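Local coordinates for protein phenazine-1-carboxylate N-methyltransferase (PDB 2IP2) that transfers a methyl group from S-adenosyl-L-methionine to phenazine-1-carboxylate, giving 5-methyl-phenazine-1-carboxylate on the pathway to the virulence pigment pyocyanine, at residues L31-L36 against R60-L65; E104-A109 against R144-A149; V316-D321 against T326-A331; H158-L163 against G179-A184; Q228-P231 against I236-L239. All blocks are in the same frame, centred on the assembly; numbering follows the deposited sequence. Where two conformers were deposited one is given.

Contact 1 of 5, residues L31-L36 against R60-L65; sequences LGLADL and RLMRLL
Leu33 meets Leu61 and Met62 through a single methyl group. Its CD1 lies 4.0 Å from CD2 of Leu61 and 3.9 Å from SD of Met62. The methyl thus lies against two consecutive residues of helix 55-67. This is the tight part of the contact, and all three residues are buried. Leu33 reaches it with CG beside its own backbone N and the rest of the chain extended (chi2 -173°). Met62 sets off along the gap. Bends at chi2 (-64°) and chi3 (-57°) then bring its sulfur, not its methyl, to Leu33. The two side chains run past each other in opposite directions.

The surroundings are looser. CD1 of Leu31 stays 4.9 Å from CD2 of Leu61, and CD1 of Leu65 4.8 Å from CD1 of Leu33. Leu31 alone of these is partly exposed, and it packs on Cys114 of the second subunit. Gly32, with positive phi, ends the preceding helix 6-30 in a Schellman motif. It is also the N-cap of helix 33-38, so the chain turns sharply just before Leu33.

The segments belong to the dimerisation domain, whose helices and two-stranded hairpin are consistent with a winged-helix fold. Phe71, on the first strand of that hairpin, touches both Leu33 and Met62. The contact is purely apolar. It rests on shape and burial, and has no directional bond to fix its geometry.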
# COMPACT_ATOMS: atom_id res chain seq x y z
N LEU A 31 -12.00 -1.09 13.79
CA LEU A 31 -12.15 -0.73 15.21
C LEU A 31 -13.12 0.43 15.49
O LEU A 31 -13.46 0.68 16.67
CB LEU A 31 -10.79 -0.40 15.80
CG LEU A 31 -9.83 -1.60 15.89
CD1 LEU A 31 -8.62 -1.10 16.61
CD2 LEU A 31 -10.45 -2.88 16.55
N GLY A 32 -13.54 1.13 14.44
CA GLY A 32 -14.46 2.28 14.55
C GLY A 32 -13.84 3.47 15.29
O GLY A 32 -14.54 4.27 15.89
N LEU A 33 -12.53 3.63 15.17
CA LEU A 33 -11.81 4.76 15.82
C LEU A 33 -12.36 6.15 15.45
O LEU A 33 -12.47 7.03 16.30
CB LEU A 33 -10.31 4.71 15.51
CG LEU A 33 -9.56 3.47 15.98
CD1 LEU A 33 -8.04 3.68 15.72
CD2 LEU A 33 -9.86 3.13 17.45
N ALA A 34 -12.69 6.34 14.20
CA ALA A 34 -13.25 7.60 13.79
C ALA A 34 -14.59 7.93 14.46
O ALA A 34 -14.82 9.09 14.81
CB ALA A 34 -13.41 7.61 12.27
N ASP A 35 -15.46 6.93 14.60
CA ASP A 35 -16.74 7.05 15.35
C ASP A 35 -16.51 7.32 16.82
O ASP A 35 -17.09 8.26 17.38
CB ASP A 35 -17.56 5.79 15.14
CG ASP A 35 -17.76 5.50 13.64
OD1 ASP A 35 -18.16 6.46 12.93
OD2 ASP A 35 -17.47 4.37 13.19
N LEU A 36 -15.66 6.50 17.44
CA LEU A 36 -15.29 6.72 18.84
C LEU A 36 -14.78 8.14 19.06
O LEU A 36 -15.25 8.84 19.98
CB LEU A 36 -14.25 5.67 19.33
CG LEU A 36 -14.74 4.21 19.25
CD1 LEU A 36 -13.64 3.28 19.51
CD2 LEU A 36 -15.85 3.92 20.31
N ARG A 60 0.68 4.02 19.30
CA ARG A 60 1.56 3.84 18.14
C ARG A 60 0.78 3.85 16.82
O ARG A 60 1.23 4.38 15.77
CB ARG A 60 2.36 2.57 18.30
CG ARG A 60 3.39 2.71 19.47
CD ARG A 60 3.85 1.37 19.94
NE ARG A 60 4.84 0.83 18.99
CZ ARG A 60 5.51 -0.31 19.15
NH1 ARG A 60 5.24 -1.14 20.17
NH2 ARG A 60 6.44 -0.65 18.25
N LEU A 61 -0.39 3.22 16.86
CA LEU A 61 -1.26 3.28 15.69
C LEU A 61 -1.65 4.72 15.38
O LEU A 61 -1.61 5.17 14.24
CB LEU A 61 -2.51 2.36 15.88
CG LEU A 61 -3.59 2.39 14.75
CD1 LEU A 61 -3.00 1.88 13.45
CD2 LEU A 61 -4.72 1.46 15.24
N MET A 62 -2.12 5.45 16.42
CA MET A 62 -2.64 6.80 16.20
C MET A 62 -1.49 7.75 15.75
O MET A 62 -1.73 8.59 14.91
CB MET A 62 -3.34 7.35 17.46
CG MET A 62 -4.68 6.63 17.83
SD MET A 62 -5.91 6.88 16.54
CE MET A 62 -6.03 8.67 16.41
N ARG A 63 -0.29 7.62 16.35
CA ARG A 63 0.88 8.38 15.94
C ARG A 63 1.12 8.25 14.42
O ARG A 63 1.35 9.26 13.72
CB ARG A 63 2.11 7.82 16.66
CG ARG A 63 3.32 8.63 16.54
CD ARG A 63 4.19 8.31 17.79
NE ARG A 63 4.70 6.94 17.78
CZ ARG A 63 5.71 6.59 18.54
NH1 ARG A 63 6.25 7.51 19.35
NH2 ARG A 63 6.21 5.36 18.48
N LEU A 64 1.06 7.01 13.94
CA LEU A 64 1.18 6.71 12.52
C LEU A 64 0.09 7.39 11.68
O LEU A 64 0.37 8.07 10.67
CB LEU A 64 1.12 5.18 12.33
CG LEU A 64 1.37 4.65 10.92
CD1 LEU A 64 1.87 3.22 11.02
CD2 LEU A 64 0.08 4.73 10.07
N LEU A 65 -1.18 7.22 12.06
CA LEU A 65 -2.28 7.72 11.24
C LEU A 65 -2.25 9.25 11.22
O LEU A 65 -2.52 9.85 10.18
CB LEU A 65 -3.62 7.25 11.78
CG LEU A 65 -3.78 5.73 11.53
CD1 LEU A 65 -4.98 5.15 12.28
CD2 LEU A 65 -3.83 5.36 10.00

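Contact 2 of 5, residues E104-A109 against R144-A149; sequences EEFHAA and RRFLLA
Arg145 and Glu105 form an end-on, two-pronged salt bridge. It joins helix 105-109 to helix 140-150, the latter within the O-methyltransferase domain. NH2 of Arg145 gives a 2.8 Å bond to OE2 of Glu105. NH1 of Arg145 gives a 3.0 Å bond to OE1 of Glu105. Both are nearly straight, and both oxygens lie near the guanidinium plane. OE2 uses its syn lone pair. OE1 is also met on the syn side, but from 25° out of the carboxylate plane. The two flat groups are 27° apart. Two bonds to two oxygens hold each group against rotation about its last torsion. The hydroxyl of Tyr135 gives OE2 a further partner. A bend at chi2 (85°) turns the Glu105 carboxylate toward the arginine.

Glu104 lies farther out, at the N-cap position of helix 105-109. Its OE1 comes within 4.1 Å of NH1 of Arg145, well out of the guanidinium plane. This is attraction of charge only. OE2 of Glu104 is bonded to the hydroxyl of Tyr26, on helix 6-30.

Beside the salt bridge the contact becomes aromatic. Phe106 and Phe146 belong to a cluster with Phe101 and Phe132, and each makes an edge-to-face contact within it. Their own side chains cross at about a right angle, with CZ of Phe106 4.2 Å from CE1 of Phe146.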
# COMPACT_ATOMS: atom_id res chain seq x y z
N GLU A 104 -10.70 -6.93 3.16
CA GLU A 104 -11.10 -8.31 3.46
C GLU A 104 -11.08 -9.05 2.16
O GLU A 104 -10.01 -9.49 1.75
CB GLU A 104 -12.44 -8.32 4.20
CG GLU A 104 -12.25 -7.80 5.65
CD GLU A 104 -13.52 -7.43 6.45
OE1 GLU A 104 -14.68 -7.72 6.01
OE2 GLU A 104 -13.32 -6.82 7.55
N GLU A 105 -12.23 -9.13 1.44
CA GLU A 105 -12.27 -9.87 0.21
C GLU A 105 -11.17 -9.46 -0.79
O GLU A 105 -10.56 -10.32 -1.39
CB GLU A 105 -13.60 -9.63 -0.48
CG GLU A 105 -14.65 -10.63 -0.09
CD GLU A 105 -15.37 -10.26 1.19
OE1 GLU A 105 -15.02 -9.23 1.83
OE2 GLU A 105 -16.33 -11.00 1.52
N PHE A 106 -10.98 -8.17 -1.03
CA PHE A 106 -9.95 -7.81 -2.02
C PHE A 106 -8.49 -7.91 -1.55
O PHE A 106 -7.57 -8.07 -2.37
CB PHE A 106 -10.23 -6.47 -2.64
CG PHE A 106 -11.46 -6.47 -3.52
CD1 PHE A 106 -11.91 -7.66 -4.16
CD2 PHE A 106 -12.16 -5.26 -3.73
CE1 PHE A 106 -13.04 -7.62 -5.05
CE2 PHE A 106 -13.28 -5.21 -4.57
CZ PHE A 106 -13.70 -6.37 -5.26
N HIS A 107 -8.29 -7.84 -0.26
CA HIS A 107 -6.95 -8.17 0.30
C HIS A 107 -6.65 -9.66 0.04
O HIS A 107 -5.54 -10.04 -0.36
CB HIS A 107 -6.93 -7.92 1.81
CG HIS A 107 -5.64 -8.31 2.48
ND1 HIS A 107 -4.51 -7.52 2.44
CD2 HIS A 107 -5.30 -9.40 3.21
CE1 HIS A 107 -3.52 -8.11 3.10
NE2 HIS A 107 -3.98 -9.26 3.58
N ALA A 108 -7.66 -10.51 0.29
CA ALA A 108 -7.50 -11.91 -0.08
C ALA A 108 -7.24 -12.10 -1.57
O ALA A 108 -6.38 -12.92 -1.96
CB ALA A 108 -8.77 -12.68 0.30
N ALA A 109 -7.96 -11.36 -2.38
CA ALA A 109 -7.86 -11.44 -3.89
C ALA A 109 -6.49 -11.07 -4.40
O ALA A 109 -6.00 -11.59 -5.46
CB ALA A 109 -8.89 -10.51 -4.53
N ARG A 144 -24.60 -7.97 -0.12
CA ARG A 144 -24.96 -6.79 0.67
C ARG A 144 -23.76 -5.87 0.96
O ARG A 144 -23.79 -4.66 0.71
CB ARG A 144 -25.55 -7.24 2.02
CG ARG A 144 -26.09 -6.11 2.93
CD ARG A 144 -26.50 -6.65 4.31
NE ARG A 144 -25.37 -7.20 5.08
CZ ARG A 144 -24.43 -6.46 5.68
NH1 ARG A 144 -24.48 -5.14 5.61
NH2 ARG A 144 -23.45 -7.04 6.37
N ARG A 145 -22.69 -6.45 1.46
CA ARG A 145 -21.48 -5.64 1.73
C ARG A 145 -20.85 -5.00 0.50
O ARG A 145 -20.27 -3.86 0.56
CB ARG A 145 -20.48 -6.51 2.44
CG ARG A 145 -20.88 -6.76 3.92
CD ARG A 145 -19.77 -7.49 4.67
NE ARG A 145 -19.62 -8.87 4.24
CZ ARG A 145 -18.59 -9.29 3.52
NH1 ARG A 145 -17.62 -8.44 3.18
NH2 ARG A 145 -18.52 -10.56 3.13
N PHE A 146 -20.93 -5.71 -0.63
CA PHE A 146 -20.29 -5.16 -1.83
C PHE A 146 -21.06 -3.93 -2.32
O PHE A 146 -20.45 -2.91 -2.77
CB PHE A 146 -20.11 -6.21 -2.95
CG PHE A 146 -19.41 -5.64 -4.17
CD1 PHE A 146 -18.10 -5.17 -4.05
CD2 PHE A 146 -20.06 -5.50 -5.38
CE1 PHE A 146 -17.46 -4.56 -5.16
CE2 PHE A 146 -19.38 -4.96 -6.50
CZ PHE A 146 -18.09 -4.50 -6.34
N LEU A 147 -22.40 -4.01 -2.24
CA LEU A 147 -23.26 -2.90 -2.60
C LEU A 147 -22.94 -1.69 -1.72
O LEU A 147 -22.79 -0.58 -2.22
CB LEU A 147 -24.75 -3.30 -2.52
CG LEU A 147 -25.32 -4.27 -3.58
CD1 LEU A 147 -26.79 -4.51 -3.31
CD2 LEU A 147 -25.09 -3.76 -5.01
N LEU A 148 -22.80 -1.89 -0.41
CA LEU A 148 -22.41 -0.81 0.50
C LEU A 148 -21.01 -0.27 0.13
O LEU A 148 -20.75 0.93 0.19
CB LEU A 148 -22.39 -1.33 1.95
CG LEU A 148 -23.52 -1.20 2.99
CD1 LEU A 148 -24.83 -0.81 2.41
CD2 LEU A 148 -23.54 -2.46 3.99
N ALA A 149 -20.12 -1.16 -0.27
CA ALA A 149 -18.79 -0.67 -0.70
C ALA A 149 -18.88 0.16 -1.99
O ALA A 149 -18.13 1.13 -2.17
CB ALA A 149 -17.88 -1.80 -0.89

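Contact 3 of 5, residues V316-D321 against T326-A331; sequences VERIVD and TRMIVA
OD1 of Asp321 is gripped twice by Arg327, at 2.8 Å from NE and at 2.8 Å from NH2. This is a side-on salt bridge in which two nitrogens share one oxygen. Both donors reach OD1 on its syn side and from the same face of the carboxylate, more than 30° out of its plane. OD1 itself stays near the guanidinium plane, and the two flat groups are 49° apart. A longer bond from NH2 to OD2, at 3.4 Å, is weak.

The two residues face each other as a non-hydrogen-bonded pair in an antiparallel hairpin. Next along, Val320 and Met328 form a hydrogen-bonded pair, with both backbone bonds at 2.8 Å. Their side chains lie alongside each other. The Met328 chain runs straight until chi3 (77°), which turns CE to within 3.6 Å of CG2 of Val320.

At the far end is a classic beta bulge. Glu317 and Arg318 both face Val330, whose carbonyl O takes a 2.7 Å bond from N of Glu317 and a weak one from N of Arg318. The register shifts by one residue there.

The hairpin closes one side of the Rossmann-like sheet, in the 3-2-1-4-5-7-6 strand order of class I methyltransferases. Strand 326-333 lies between strands 314-322 and 267-272. Val316 and Ile329 pack on helix 302-311. On the other face, Val320 and Met328 pack on Leu163 of helix 154-163.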
# COMPACT_ATOMS: atom_id res chain seq x y z
N VAL A 316 -19.75 12.75 -29.88
CA VAL A 316 -19.41 13.25 -28.54
C VAL A 316 -19.51 14.74 -28.46
O VAL A 316 -18.93 15.47 -29.27
CB VAL A 316 -17.99 12.85 -28.06
CG1 VAL A 316 -17.74 13.40 -26.67
CG2 VAL A 316 -17.88 11.36 -28.06
N GLU A 317 -20.25 15.19 -27.45
CA GLU A 317 -20.47 16.61 -27.17
C GLU A 317 -19.57 17.12 -26.05
O GLU A 317 -19.10 18.27 -26.06
CB GLU A 317 -21.92 16.81 -26.76
CG GLU A 317 -22.17 18.12 -26.01
CD GLU A 317 -23.51 18.15 -25.34
OE1 GLU A 317 -24.48 17.63 -25.94
OE2 GLU A 317 -23.58 18.67 -24.20
N ARG A 318 -19.34 16.27 -25.05
CA ARG A 318 -18.63 16.70 -23.86
C ARG A 318 -17.96 15.52 -23.26
O ARG A 318 -18.56 14.45 -23.23
CB ARG A 318 -19.64 17.11 -22.81
CG ARG A 318 -19.70 18.48 -22.48
CD ARG A 318 -20.94 18.63 -21.63
NE ARG A 318 -20.56 19.02 -20.29
CZ ARG A 318 -21.43 19.29 -19.34
NH1 ARG A 318 -22.73 19.20 -19.59
NH2 ARG A 318 -20.98 19.65 -18.15
N ILE A 319 -16.77 15.71 -22.70
CA ILE A 319 -16.18 14.70 -21.82
C ILE A 319 -15.85 15.39 -20.52
O ILE A 319 -15.16 16.42 -20.52
CB ILE A 319 -14.88 14.09 -22.43
CG1 ILE A 319 -15.20 13.49 -23.81
CG2 ILE A 319 -14.24 13.04 -21.48
CD1 ILE A 319 -13.95 13.00 -24.55
N VAL A 320 -16.31 14.81 -19.40
CA VAL A 320 -16.05 15.42 -18.08
C VAL A 320 -15.36 14.40 -17.17
O VAL A 320 -15.79 13.24 -17.11
CB VAL A 320 -17.40 15.91 -17.44
CG1 VAL A 320 -17.20 16.47 -15.99
CG2 VAL A 320 -18.10 16.92 -18.30
N ASP A 321 -14.32 14.82 -16.45
CA ASP A 321 -13.69 13.99 -15.43
C ASP A 321 -14.45 14.09 -14.14
O ASP A 321 -14.55 15.18 -13.54
CB ASP A 321 -12.24 14.43 -15.19
CG ASP A 321 -11.33 14.12 -16.38
OD1 ASP A 321 -11.77 13.38 -17.27
OD2 ASP A 321 -10.18 14.60 -16.41
N THR A 326 -13.53 8.41 -12.75
CA THR A 326 -14.62 8.00 -13.67
C THR A 326 -14.86 9.10 -14.69
O THR A 326 -14.54 10.26 -14.45
CB THR A 326 -15.96 7.60 -12.95
OG1 THR A 326 -17.10 7.82 -13.82
CG2 THR A 326 -16.17 8.38 -11.73
N ARG A 327 -15.38 8.72 -15.85
CA ARG A 327 -15.54 9.70 -16.93
C ARG A 327 -17.00 9.82 -17.22
O ARG A 327 -17.73 8.82 -17.12
CB ARG A 327 -14.90 9.20 -18.19
CG ARG A 327 -14.10 10.24 -18.88
CD ARG A 327 -12.65 9.78 -18.83
NE ARG A 327 -11.74 10.86 -18.49
CZ ARG A 327 -10.42 10.73 -18.46
NH1 ARG A 327 -9.83 9.57 -18.75
NH2 ARG A 327 -9.69 11.77 -18.14
N MET A 328 -17.42 11.01 -17.65
CA MET A 328 -18.81 11.16 -18.13
C MET A 328 -18.65 11.59 -19.58
O MET A 328 -18.04 12.61 -19.84
CB MET A 328 -19.57 12.22 -17.36
CG MET A 328 -21.04 12.44 -17.92
SD MET A 328 -21.97 13.70 -17.01
CE MET A 328 -21.22 15.18 -17.69
N ILE A 329 -19.17 10.79 -20.50
CA ILE A 329 -19.11 11.12 -21.95
C ILE A 329 -20.55 11.37 -22.43
O ILE A 329 -21.37 10.44 -22.44
CB ILE A 329 -18.43 9.99 -22.73
CG1 ILE A 329 -16.95 9.80 -22.26
CG2 ILE A 329 -18.46 10.25 -24.24
CD1 ILE A 329 -16.35 8.42 -22.64
N VAL A 330 -20.85 12.62 -22.83
CA VAL A 330 -22.17 12.97 -23.36
C VAL A 330 -22.13 12.96 -24.91
O VAL A 330 -21.23 13.58 -25.52
CB VAL A 330 -22.70 14.30 -22.78
CG1 VAL A 330 -24.16 14.52 -23.25
CG2 VAL A 330 -22.66 14.27 -21.25
N ALA A 331 -23.06 12.24 -25.54
CA ALA A 331 -23.08 12.22 -27.00
C ALA A 331 -24.51 12.48 -27.48
O ALA A 331 -25.48 12.14 -26.79
CB ALA A 331 -22.55 10.89 -27.53

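Contact 4 of 5, residues H158-L163 against G179-A184; sequences HEIPRL and GELTKA
His158 reaches Ala184 with ND1 and CE1 of its imidazole ring. Its CB points away from helix 180-188, but the ring swings back. CG sits beside the backbone N (chi1 -70°), and chi2 of -49° turns ND1 to the partner. ND1 comes 3.7 Å from CB of Ala184, and CE1 follows at 4.0 Å. The methyl approaches the ring obliquely. ND1 also makes a 2.9 Å hydrogen bond to a water. That water donates a 2.7 Å bond to the carbonyl O of Ala184. The bridge ties the ring to the same residue whose methyl it touches.

Deeper in, Ile160 and Leu181 touch through their CD1 methyls at 3.8 Å, crossing at about a right angle. Ile271, on strand 267-272, lies against both of them. Pro161 adds its ring, with CG 4.2 Å from O of Ala184. It also falls where helix 154-163 is kinked; the proline N has no hydrogen to give to the turn before.

The axes of the short segments 158-163 and 180-184 pass 9.3 Å apart at an angle of 47°. Helix 180-188 follows the first strand of the Rossmann-like methyltransferase domain, 170-174. Gly179, its N-cap, ends the glycine-rich loop that in this superfamily lies along the cofactor. Leu181 is about 7 Å from Arg241, a predicted S-adenosyl-L-methionine ligand, measured between side chains.

The contact has two chemistries. Hydrocarbon meets hydrocarbon at Ile160 and Leu181. Nearer the partly exposed histidine, one water links its nitrogen to a main-chain oxygen.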
# COMPACT_ATOMS: atom_id res chain seq x y z
N HIS A 158 -23.42 11.81 -7.67
CA HIS A 158 -24.02 13.03 -7.16
C HIS A 158 -23.61 14.23 -8.00
O HIS A 158 -24.34 15.24 -8.02
CB HIS A 158 -23.68 13.28 -5.68
CG HIS A 158 -24.35 12.32 -4.74
ND1 HIS A 158 -25.70 12.03 -4.79
CD2 HIS A 158 -23.85 11.58 -3.72
CE1 HIS A 158 -26.00 11.16 -3.85
NE2 HIS A 158 -24.90 10.86 -3.19
N GLU A 159 -22.45 14.14 -8.66
CA GLU A 159 -22.04 15.18 -9.63
C GLU A 159 -22.87 15.19 -10.89
O GLU A 159 -23.01 16.24 -11.50
CB GLU A 159 -20.58 15.06 -10.07
CG GLU A 159 -19.59 15.81 -9.17
CD GLU A 159 -19.88 17.30 -9.04
OE1 GLU A 159 -19.71 18.10 -10.03
OE2 GLU A 159 -20.29 17.68 -7.93
N ILE A 160 -23.40 14.04 -11.29
CA ILE A 160 -24.09 13.96 -12.58
C ILE A 160 -25.25 14.99 -12.75
O ILE A 160 -25.26 15.78 -13.72
CB ILE A 160 -24.46 12.49 -12.95
CG1 ILE A 160 -23.18 11.77 -13.39
CG2 ILE A 160 -25.45 12.42 -14.12
CD1 ILE A 160 -23.31 10.31 -13.45
N PRO A 161 -26.21 15.00 -11.82
CA PRO A 161 -27.30 15.98 -11.95
C PRO A 161 -26.87 17.43 -11.70
O PRO A 161 -27.72 18.34 -11.87
CB PRO A 161 -28.30 15.54 -10.89
CG PRO A 161 -27.43 14.86 -9.84
CD PRO A 161 -26.40 14.13 -10.64
N ARG A 162 -25.63 17.65 -11.23
CA ARG A 162 -25.05 19.01 -11.17
C ARG A 162 -24.46 19.39 -12.53
O ARG A 162 -24.41 20.57 -12.86
CB ARG A 162 -23.96 19.15 -10.09
CG ARG A 162 -24.42 18.92 -8.64
CD ARG A 162 -23.28 19.13 -7.59
NE ARG A 162 -23.63 18.52 -6.30
CZ ARG A 162 -22.98 17.49 -5.73
NH1 ARG A 162 -21.91 16.94 -6.31
NH2 ARG A 162 -23.40 16.99 -4.56
N LEU A 163 -23.99 18.42 -13.31
CA LEU A 163 -23.44 18.72 -14.65
C LEU A 163 -24.50 18.67 -15.77
O LEU A 163 -24.35 19.34 -16.79
CB LEU A 163 -22.31 17.75 -15.01
CG LEU A 163 -21.00 17.74 -14.22
CD1 LEU A 163 -20.36 16.34 -14.38
CD2 LEU A 163 -20.00 18.84 -14.68
N GLY A 179 -29.84 0.63 -8.39
CA GLY A 179 -30.51 1.90 -8.64
C GLY A 179 -29.91 3.16 -8.06
O GLY A 179 -30.59 4.18 -7.96
N GLU A 180 -28.63 3.13 -7.66
CA GLU A 180 -28.07 4.31 -6.99
C GLU A 180 -28.02 5.56 -7.85
O GLU A 180 -28.20 6.66 -7.35
CB GLU A 180 -26.67 4.01 -6.41
CG GLU A 180 -26.73 2.99 -5.24
CD GLU A 180 -27.43 3.56 -3.98
OE1 GLU A 180 -27.14 4.70 -3.58
OE2 GLU A 180 -28.23 2.85 -3.35
N LEU A 181 -27.75 5.39 -9.15
CA LEU A 181 -27.69 6.54 -10.07
C LEU A 181 -29.05 7.21 -10.23
O LEU A 181 -29.20 8.45 -10.08
CB LEU A 181 -27.13 6.11 -11.44
CG LEU A 181 -27.07 7.15 -12.56
CD1 LEU A 181 -26.44 8.51 -12.12
CD2 LEU A 181 -26.36 6.56 -13.81
N THR A 182 -30.06 6.38 -10.45
CA THR A 182 -31.44 6.87 -10.51
C THR A 182 -31.80 7.61 -9.21
O THR A 182 -32.34 8.72 -9.24
CB THR A 182 -32.40 5.70 -10.77
OG1 THR A 182 -32.20 5.23 -12.12
CG2 THR A 182 -33.86 6.13 -10.62
N LYS A 183 -31.46 7.01 -8.07
CA LYS A 183 -31.79 7.64 -6.80
C LYS A 183 -31.06 8.98 -6.60
O LYS A 183 -31.69 9.95 -6.19
CB LYS A 183 -31.55 6.67 -5.65
CG LYS A 183 -31.49 7.33 -4.28
CD LYS A 183 -30.77 6.39 -3.35
CE LYS A 183 -31.62 5.15 -3.10
NZ LYS A 183 -32.33 5.28 -1.77
N ALA A 184 -29.75 9.03 -6.89
CA ALA A 184 -28.98 10.28 -6.88
C ALA A 184 -29.66 11.36 -7.76
O ALA A 184 -29.86 12.53 -7.32
CB ALA A 184 -27.53 10.03 -7.35
O HOH W 1 -28.05 13.49 -5.53

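Contact 5 of 5, residues Q228-P231 against I236-L239; sequences QEVP and IYLL
Tyr237 donates its phenolic proton to the carbonyl O of Pro231 across a short 2.5 Å bond from OH. The side chain leaves strand 236-240 with CG opposite its own carbonyl carbon (chi1 -77°). Chi2 of 72° then sets the ring so that its rim meets the loop. O of Pro231 lies in the ring plane, beyond the edge, and is also 3.3 Å from CE2 of Tyr237. At the acceptor the bond is bent, with a C=O...donor angle of 139°, and the hydroxyl is slightly tilted from the carbonyl plane. The hydroxyl has a second bond, to the backbone N of Gly234. Two partners therefore hold the phenol end in place.

Val230 packs beside this bond. Its CG2 occupies the position between backbone N and carbonyl carbon, and from there comes 3.7 Å from CE2 of Tyr237. It approaches the ring obliquely.

In the Rossmann-like sheet, strand 236-240 runs between parallel strands 170-174 and 267-272, and Tyr237 shares backbone hydrogen bonds with the latter. Residues 228-231 belong to the loop that leads into it from strand 219-223, outermost within this chain. The phenol of Tyr237 thus grips the same loop that delivers its own strand.

Ala261, on helix 248-261, touches both Val230 and Tyr237. The ring of Pro231 rests on Val172 of strand 170-174 and on Val195 and Leu197 of strand 193-198. Leu197 also touches Val230.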
# COMPACT_ATOMS: atom_id res chain seq x y z
N GLN A 228 -32.18 -6.11 -26.80
CA GLN A 228 -33.34 -6.13 -27.71
C GLN A 228 -34.17 -4.86 -27.73
O GLN A 228 -34.60 -4.39 -28.78
CB GLN A 228 -34.00 -7.50 -27.96
CG GLN A 228 -33.00 -8.69 -28.31
CD GLN A 228 -32.19 -8.50 -29.57
OE1 GLN A 228 -32.74 -8.23 -30.65
NE2 GLN A 228 -30.86 -8.66 -29.45
N GLU A 229 -34.33 -4.24 -26.56
CA GLU A 229 -35.24 -3.11 -26.41
C GLU A 229 -34.87 -2.20 -25.25
O GLU A 229 -34.46 -2.69 -24.20
CB GLU A 229 -36.67 -3.63 -26.26
CG GLU A 229 -37.74 -2.71 -26.81
CD GLU A 229 -39.15 -3.34 -26.73
OE1 GLU A 229 -39.48 -3.97 -25.69
OE2 GLU A 229 -39.92 -3.20 -27.70
N VAL A 230 -35.04 -0.89 -25.42
CA VAL A 230 -35.01 0.04 -24.26
C VAL A 230 -36.24 0.96 -24.24
O VAL A 230 -36.79 1.21 -25.29
CB VAL A 230 -33.73 0.94 -24.22
CG1 VAL A 230 -32.44 0.09 -24.15
CG2 VAL A 230 -33.71 1.96 -25.37
N PRO A 231 -36.65 1.43 -23.05
CA PRO A 231 -37.77 2.38 -22.92
C PRO A 231 -37.61 3.61 -23.82
O PRO A 231 -36.48 4.13 -24.01
CB PRO A 231 -37.76 2.77 -21.42
CG PRO A 231 -37.09 1.59 -20.72
CD PRO A 231 -36.10 1.04 -21.73
N ILE A 236 -32.62 11.68 -21.69
CA ILE A 236 -31.24 11.30 -21.29
C ILE A 236 -31.19 9.77 -21.05
O ILE A 236 -31.97 9.24 -20.23
CB ILE A 236 -30.81 12.07 -20.01
CG1 ILE A 236 -30.80 13.58 -20.27
CG2 ILE A 236 -29.41 11.58 -19.56
CD1 ILE A 236 -30.85 14.44 -19.02
N TYR A 237 -30.29 9.09 -21.77
CA TYR A 237 -30.06 7.62 -21.63
C TYR A 237 -28.70 7.44 -20.95
O TYR A 237 -27.67 7.73 -21.53
CB TYR A 237 -30.04 6.92 -23.00
CG TYR A 237 -31.48 6.79 -23.49
CD1 TYR A 237 -32.20 7.91 -23.92
CD2 TYR A 237 -32.11 5.53 -23.48
CE1 TYR A 237 -33.55 7.76 -24.32
CE2 TYR A 237 -33.44 5.39 -23.89
CZ TYR A 237 -34.14 6.52 -24.31
OH TYR A 237 -35.48 6.37 -24.68
N LEU A 238 -28.76 6.93 -19.72
CA LEU A 238 -27.56 6.78 -18.86
C LEU A 238 -27.10 5.35 -19.02
O LEU A 238 -27.88 4.41 -18.81
CB LEU A 238 -28.01 7.00 -17.43
CG LEU A 238 -28.63 8.36 -17.15
CD1 LEU A 238 -29.51 8.24 -15.89
CD2 LEU A 238 -27.60 9.49 -17.14
N LEU A 239 -25.82 5.19 -19.40
CA LEU A 239 -25.15 3.92 -19.61
C LEU A 239 -23.99 3.88 -18.60
O LEU A 239 -22.89 4.30 -18.92
CB LEU A 239 -24.59 3.83 -21.07
CG LEU A 239 -25.54 3.27 -22.14
CD1 LEU A 239 -26.92 3.94 -22.09
CD2 LEU A 239 -24.93 3.35 -23.57

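In the fold
Contact 1 belongs to the dimerisation domain, and contacts 3, 4 and 5 gather round the methyltransferase sheet. The centres of contacts 1 and 5 are 46 Å apart. Contact 2 lies between, with its centre 21 Å from that of contact 1 and 23 Å from that of contact 4. Contacts 3 and 4 meet where NH1 of Arg318 lies 3.2 Å from O of Leu163, a probable hydrogen bond. Contacts 4 and 5 touch through CD2 of Leu181 and CB of Leu238, 4.0 Å apart. Contacts 2, 3 and 4 approach the predicted cofactor ligand Arg241. The side chain of Thr326 is about 5 Å from that of Arg241. The side chain of Phe146 is about 8 Å from that of Arg241.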